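Local coordinates for Endoglucanase(Endo-1,4-beta-glucanase)protein (Pseudomonas stutzeri, PDB 6R2J) that probably hydrolyses beta-1,4-glucosidic bonds within cellulose chains as a family 5 glycoside hydrolase, and binds cellobiose in its active-site cleft, at residues 174-185 against 202-213. Residues are numbered along the deposited sequence; the frame is centred on the assembly and turned at random.
Sequences IEGERWSSAYHW and IYEAHLYFDDDF. With BGC (beta-D-glucopyranose), chain E; BGC (beta-D-glucopyranose), chain B.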
loop_
_atom_site.group_PDB
_atom_site.type_symbol
_atom_site.label_atom_id
_atom_site.label_comp_id
_atom_site.label_asym_id
_atom_site.label_seq_id
_atom_site.Cartn_x
_atom_site.Cartn_y
_atom_site.Cartn_z
ATOM N N ILE A 174 1.507 8.973 1.030
ATOM C CA ILE A 174 0.544 9.667 1.867
ATOM C C ILE A 174 -0.863 9.219 1.467
ATOM O O ILE A 174 -1.324 9.481 0.349
ATOM C CB ILE A 174 0.699 11.196 1.762
ATOM C CG1 ILE A 174 2.144 11.635 2.049
ATOM C CG2 ILE A 174 -0.299 11.913 2.723
ATOM C CD1 ILE A 174 2.644 11.362 3.453
ATOM N N GLU A 175 -1.561 8.593 2.406
ATOM C CA GLU A 175 -2.981 8.325 2.304
ATOM C C GLU A 175 -3.808 9.462 2.924
ATOM O O GLU A 175 -3.303 10.316 3.683
ATOM C CB GLU A 175 -3.289 6.968 2.979
ATOM C CG GLU A 175 -2.483 5.842 2.319
ATOM C CD GLU A 175 -2.841 4.460 2.796
ATOM O OE1 GLU A 175 -4.042 4.193 2.950
ATOM O OE2 GLU A 175 -1.895 3.633 2.999
ATOM N N GLY A 176 -5.091 9.485 2.555
ATOM C CA GLY A 176 -6.041 10.440 3.063
ATOM C C GLY A 176 -7.149 9.791 3.883
ATOM O O GLY A 176 -7.235 8.579 4.069
ATOM N N GLU A 177 -8.018 10.658 4.367
ATOM C CA GLU A 177 -9.138 10.310 5.223
ATOM C C GLU A 177 -10.198 9.506 4.439
ATOM O O GLU A 177 -10.046 9.167 3.242
ATOM C CB GLU A 177 -9.599 11.609 5.899
ATOM C CG GLU A 177 -10.796 11.651 6.795
ATOM C CD GLU A 177 -10.747 10.759 8.022
ATOM O OE1 GLU A 177 -11.490 9.790 7.939
ATOM O OE2 GLU A 177 -10.063 11.030 9.055
ATOM N N ARG A 178 -11.245 9.122 5.174
ATOM C CA ARG A 178 -12.287 8.250 4.655
ATOM C C ARG A 178 -11.721 6.950 4.092
ATOM O O ARG A 178 -12.091 6.507 3.001
ATOM C CB ARG A 178 -13.155 8.939 3.604
ATOM C CG ARG A 178 -14.585 8.372 3.582
ATOM C CD ARG A 178 -15.111 8.269 2.167
ATOM N NE ARG A 178 -16.211 7.294 2.096
ATOM C CZ ARG A 178 -16.060 5.976 2.238
ATOM N NH1 ARG A 178 -14.829 5.456 2.435
ATOM N NH2 ARG A 178 -17.141 5.180 2.183
ATOM N N TRP A 179 -10.818 6.339 4.845
ATOM C CA TRP A 179 -10.195 5.062 4.488
ATOM C C TRP A 179 -9.351 5.168 3.221
ATOM O O TRP A 179 -9.176 4.185 2.495
ATOM C CB TRP A 179 -11.190 3.904 4.390
ATOM C CG TRP A 179 -12.112 3.748 5.592
ATOM C CD1 TRP A 179 -13.239 4.481 5.849
ATOM C CD2 TRP A 179 -12.012 2.784 6.670
ATOM N NE1 TRP A 179 -13.836 4.047 7.021
ATOM C CE2 TRP A 179 -13.110 3.000 7.533
ATOM C CE3 TRP A 179 -11.103 1.773 6.994
ATOM C CZ2 TRP A 179 -13.328 2.222 8.686
ATOM C CZ3 TRP A 179 -11.326 1.013 8.141
ATOM C CH2 TRP A 179 -12.424 1.243 8.965
ATOM N N SER A 180 -8.858 6.372 2.928
ATOM C CA SER A 180 -8.124 6.664 1.695
ATOM C C SER A 180 -8.871 6.165 0.452
ATOM O O SER A 180 -8.271 5.696 -0.513
ATOM C CB SER A 180 -6.701 6.128 1.723
ATOM O OG SER A 180 -5.893 6.908 0.850
ATOM N N SER A 181 -10.187 6.346 0.461
ATOM C CA SER A 181 -11.013 6.094 -0.708
ATOM C C SER A 181 -10.645 6.989 -1.886
ATOM O O SER A 181 -10.590 8.214 -1.772
ATOM C CB SER A 181 -12.471 6.351 -0.320
ATOM O OG SER A 181 -13.303 6.349 -1.457
ATOM N N ALA A 182 -10.448 6.360 -3.039
ATOM C CA ALA A 182 -10.150 7.101 -4.255
ATOM C C ALA A 182 -11.373 7.865 -4.759
ATOM O O ALA A 182 -11.265 9.027 -5.174
ATOM C CB ALA A 182 -9.659 6.122 -5.320
ATOM N N TYR A 183 -12.549 7.239 -4.719
ATOM C CA TYR A 183 -13.758 7.887 -5.217
ATOM C C TYR A 183 -14.065 9.159 -4.431
ATOM O O TYR A 183 -14.458 10.188 -5.004
ATOM C CB TYR A 183 -14.925 6.883 -5.127
ATOM C CG TYR A 183 -16.241 7.483 -5.520
ATOM C CD1 TYR A 183 -16.546 7.709 -6.864
ATOM C CD2 TYR A 183 -17.167 7.887 -4.555
ATOM C CE1 TYR A 183 -17.739 8.311 -7.234
ATOM C CE2 TYR A 183 -18.347 8.500 -4.921
ATOM C CZ TYR A 183 -18.623 8.694 -6.252
ATOM O OH TYR A 183 -19.794 9.283 -6.618
ATOM N N HIS A 184 -13.869 9.109 -3.113
ATOM C CA HIS A 184 -14.236 10.200 -2.232
ATOM C C HIS A 184 -13.130 11.232 -2.075
ATOM O O HIS A 184 -13.371 12.263 -1.426
ATOM C CB HIS A 184 -14.612 9.645 -0.842
ATOM C CG HIS A 184 -15.786 8.704 -0.854
ATOM N ND1 HIS A 184 -15.656 7.329 -0.851
ATOM C CD2 HIS A 184 -17.120 8.949 -0.873
ATOM C CE1 HIS A 184 -16.859 6.772 -0.873
ATOM N NE2 HIS A 184 -17.765 7.735 -0.877
ATOM N N TRP A 185 -11.943 10.966 -2.646
ATOM C CA TRP A 185 -10.755 11.775 -2.405
ATOM C C TRP A 185 -10.991 13.274 -2.590
ATOM O O TRP A 185 -10.589 14.055 -1.712
ATOM C CB TRP A 185 -9.654 11.245 -3.333
ATOM C CG TRP A 185 -8.373 11.817 -2.994
ATOM C CD1 TRP A 185 -7.901 13.053 -3.357
ATOM C CD2 TRP A 185 -7.373 11.222 -2.192
ATOM N NE1 TRP A 185 -6.675 13.273 -2.787
ATOM C CE2 TRP A 185 -6.313 12.153 -2.084
ATOM C CE3 TRP A 185 -7.262 9.994 -1.543
ATOM C CZ2 TRP A 185 -5.142 11.882 -1.341
ATOM C CZ3 TRP A 185 -6.109 9.725 -0.820
ATOM C CH2 TRP A 185 -5.060 10.662 -0.727
ATOM N N ILE A 202 4.304 10.729 -2.697
ATOM C CA ILE A 202 3.259 10.240 -3.593
ATOM C C ILE A 202 2.001 10.025 -2.758
ATOM O O ILE A 202 2.064 9.548 -1.623
ATOM C CB ILE A 202 3.689 8.960 -4.349
ATOM C CG1 ILE A 202 4.945 9.293 -5.171
ATOM C CG2 ILE A 202 2.559 8.438 -5.189
ATOM C CD1 ILE A 202 5.764 8.050 -5.612
ATOM N N TYR A 203 0.857 10.375 -3.339
ATOM C CA TYR A 203 -0.438 10.235 -2.685
ATOM C C TYR A 203 -1.063 8.929 -3.115
ATOM O O TYR A 203 -0.850 8.453 -4.228
ATOM C CB TYR A 203 -1.351 11.401 -3.003
ATOM C CG TYR A 203 -0.832 12.649 -2.356
ATOM C CD1 TYR A 203 0.100 13.443 -3.013
ATOM C CD2 TYR A 203 -1.224 13.006 -1.059
ATOM C CE1 TYR A 203 0.596 14.583 -2.428
ATOM C CE2 TYR A 203 -0.749 14.169 -0.467
ATOM C CZ TYR A 203 0.165 14.954 -1.158
ATOM O OH TYR A 203 0.662 16.119 -0.603
ATOM N N GLU A 204 -1.788 8.318 -2.202
ATOM C CA GLU A 204 -2.158 6.925 -2.363
ATOM C C GLU A 204 -3.575 6.760 -1.861
ATOM O O GLU A 204 -3.871 7.118 -0.715
ATOM C CB GLU A 204 -1.289 5.984 -1.530
ATOM C CG GLU A 204 -1.960 4.619 -1.366
ATOM C CD GLU A 204 -1.127 3.654 -0.513
ATOM O OE1 GLU A 204 -0.028 4.036 -0.020
ATOM O OE2 GLU A 204 -1.591 2.516 -0.323
ATOM N N ALA A 205 -4.413 6.157 -2.703
ATOM C CA ALA A 205 -5.798 5.836 -2.402
ATOM C C ALA A 205 -6.020 4.350 -2.651
ATOM O O ALA A 205 -5.224 3.680 -3.330
ATOM C CB ALA A 205 -6.786 6.610 -3.288
ATOM N N HIS A 206 -7.156 3.872 -2.122
ATOM C CA HIS A 206 -7.631 2.501 -2.228
ATOM C C HIS A 206 -8.954 2.514 -2.958
ATOM O O HIS A 206 -9.676 3.511 -2.941
ATOM C CB HIS A 206 -7.789 1.883 -0.840
ATOM C CG HIS A 206 -6.482 1.756 -0.124
ATOM N ND1 HIS A 206 -6.367 1.359 1.185
ATOM C CD2 HIS A 206 -5.218 2.000 -0.549
ATOM C CE1 HIS A 206 -5.093 1.371 1.539
ATOM N NE2 HIS A 206 -4.373 1.715 0.492
ATOM N N LEU A 207 -9.252 1.406 -3.623
ATOM C CA LEU A 207 -10.426 1.374 -4.480
ATOM C C LEU A 207 -10.892 -0.060 -4.657
ATOM O O LEU A 207 -10.145 -0.900 -5.158
ATOM C CB LEU A 207 -10.091 2.007 -5.847
ATOM C CG LEU A 207 -11.163 2.154 -6.942
ATOM C CD1 LEU A 207 -10.693 3.265 -7.916
ATOM C CD2 LEU A 207 -11.449 0.828 -7.640
ATOM N N TYR A 208 -12.130 -0.321 -4.265
ATOM C CA TYR A 208 -12.763 -1.605 -4.458
ATOM C C TYR A 208 -14.055 -1.414 -5.244
ATOM O O TYR A 208 -14.514 -0.296 -5.487
ATOM C CB TYR A 208 -12.990 -2.297 -3.114
ATOM C CG TYR A 208 -11.704 -2.720 -2.436
ATOM C CD1 TYR A 208 -11.121 -3.940 -2.731
ATOM C CD2 TYR A 208 -11.088 -1.897 -1.485
ATOM C CE1 TYR A 208 -9.953 -4.346 -2.090
ATOM C CE2 TYR A 208 -9.903 -2.263 -0.869
ATOM C CZ TYR A 208 -9.344 -3.501 -1.151
ATOM O OH TYR A 208 -8.195 -3.915 -0.520
ATOM N N PHE A 209 -14.648 -2.523 -5.650
ATOM C CA PHE A 209 -15.722 -2.483 -6.631
ATOM C C PHE A 209 -17.117 -2.738 -6.062
ATOM O O PHE A 209 -18.080 -2.720 -6.842
ATOM C CB PHE A 209 -15.447 -3.538 -7.711
ATOM C CG PHE A 209 -14.199 -3.303 -8.509
ATOM C CD1 PHE A 209 -13.597 -2.036 -8.551
ATOM C CD2 PHE A 209 -13.655 -4.337 -9.260
ATOM C CE1 PHE A 209 -12.462 -1.822 -9.306
ATOM C CE2 PHE A 209 -12.545 -4.125 -10.047
ATOM C CZ PHE A 209 -11.935 -2.869 -10.056
ATOM N N ASP A 210 -17.247 -3.059 -4.762
ATOM C CA ASP A 210 -18.554 -3.359 -4.189
ATOM C C ASP A 210 -19.287 -2.069 -3.807
ATOM O O ASP A 210 -18.711 -0.970 -3.755
ATOM C CB ASP A 210 -18.513 -4.381 -3.043
ATOM C CG ASP A 210 -17.468 -4.081 -1.995
ATOM O OD1 ASP A 210 -16.581 -3.252 -2.256
ATOM O OD2 ASP A 210 -17.512 -4.704 -0.904
ATOM N N ASP A 211 -20.603 -2.230 -3.566
ATOM C CA ASP A 211 -21.530 -1.108 -3.504
ATOM C C ASP A 211 -21.231 -0.190 -2.346
ATOM O O ASP A 211 -21.598 0.993 -2.385
ATOM C CB ASP A 211 -22.924 -1.641 -3.286
ATOM C CG ASP A 211 -23.503 -2.273 -4.507
ATOM O OD1 ASP A 211 -22.819 -2.347 -5.551
ATOM O OD2 ASP A 211 -24.700 -2.642 -4.448
ATOM N N ASP A 212 -20.577 -0.714 -1.314
ATOM C CA ASP A 212 -20.257 0.057 -0.121
ATOM C C ASP A 212 -18.792 0.447 -0.077
ATOM O O ASP A 212 -18.312 0.899 0.964
ATOM C CB ASP A 212 -20.661 -0.731 1.126
ATOM C CG ASP A 212 -19.867 -2.002 1.306
ATOM O OD1 ASP A 212 -18.926 -2.230 0.538
ATOM O OD2 ASP A 212 -20.180 -2.781 2.227
ATOM N N PHE A 213 -18.067 0.271 -1.184
ATOM C CA PHE A 213 -16.674 0.669 -1.330
ATOM C C PHE A 213 -15.698 -0.141 -0.450
ATOM O O PHE A 213 -14.467 0.130 -0.490
ATOM C CB PHE A 213 -16.437 2.164 -1.021
ATOM C CG PHE A 213 -17.357 3.100 -1.726
ATOM C CD1 PHE A 213 -18.599 3.407 -1.192
ATOM C CD2 PHE A 213 -16.966 3.690 -2.909
ATOM C CE1 PHE A 213 -19.456 4.274 -1.848
ATOM C CE2 PHE A 213 -17.789 4.573 -3.585
ATOM C CZ PHE A 213 -19.039 4.876 -3.054
HETATM C C2 BGC E . -13.455 2.926 1.723
HETATM C C3 BGC E . -12.210 3.333 1.002
HETATM C C4 BGC E . -11.271 2.197 1.244
HETATM C C5 BGC E . -11.858 0.826 1.362
HETATM C C6 BGC E . -10.652 -0.050 1.527
HETATM C C1 BGC E . -13.949 1.482 1.995
HETATM O O2 BGC E . -14.493 3.882 1.259
HETATM O O3 BGC E . -11.656 4.558 1.498
HETATM O O4 BGC E . -10.368 2.483 0.200
HETATM O O5 BGC E . -12.751 0.822 2.576
HETATM O O6 BGC E . -11.106 -1.299 2.113
HETATM C C2 BGC B . -15.163 -0.305 5.695
HETATM C C3 BGC B . -14.321 0.539 4.774
HETATM C C4 BGC B . -15.338 1.006 3.769
HETATM C C5 BGC B . -16.524 1.812 4.400
HETATM C C6 BGC B . -17.651 2.183 3.408
HETATM C C1 BGC B . -16.119 0.594 6.500
HETATM O O1 BGC B . -16.824 -0.025 7.530
HETATM O O2 BGC B . -14.415 -1.031 6.659
HETATM O O3 BGC B . -13.329 -0.145 3.999
HETATM O O4 BGC B . -15.002 1.884 2.704
HETATM O O5 BGC B . -17.158 1.292 5.633
HETATM O O6 BGC B . -17.031 2.563 2.189
HETATM O O HOH W 1 -12.905 4.340 -3.411
#
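Phe-213 and His-184 meet as an edge-to-face pair: CE1 of His-184 comes over the centre of the Phe-213 ring, with centroids 4.5 Å apart and planes at 60°. The imidazole is itself sandwiched, Arg-178 NE lying over one face and Tyr-183 CD2 over the other, while its ND1 shares a hydrogen bond of 2.6 Å with Ser-181 OG. Tyr-183 also reaches Phe-213, but the two rings are slid apart and barely overlap.

Deeper in, each segment opens on the last part of a TIM-barrel strand, 171-175 and 201-206, which are parallel neighbours. Glu-175 and Glu-204 run side by side, with OE2 of Glu-175 3.5 Å from OE2 of Glu-204. The closeness is probably eased by partners: OE1 of Glu-175 takes the backbone N-H of Glu-144, its OE2 forms a salt bridge with Arg-56, and Glu-204 OE2 accepts a hydrogen bond from NE2 of His-206 (3.0 Å). Glu-204 OE2 lies in the imidazole plane, while the N-H reaches that oxygen from above the carboxylate plane; ND1 of His-206 bonds Glu-144, a residue of the glycan pocket.

Beyond the strand pairing, His-206 N donates to Ser-180 O (2.7 Å) and Ala-182 N to His-206 O, tying the pocket loop to the backbone around His-206. Trp-185 packs CE3 against the methyl of Ala-205 and turns its edge to Tyr-203.

The sugars rest on this scaffold. Trp-179 presents a ring face to the chain B glucose, C3 lying 3.7 Å above the ring plane, a CH-pi stack of the kind that holds sugars in glycoside hydrolases. Arg-178 NH2 donates to O6 of that same sugar (2.6 Å, 169°). Aromatic stacking and directed polar bonds thus act together, consistent with a cleft that meets one glucose through an aromatic face and its O6 through a charged donor.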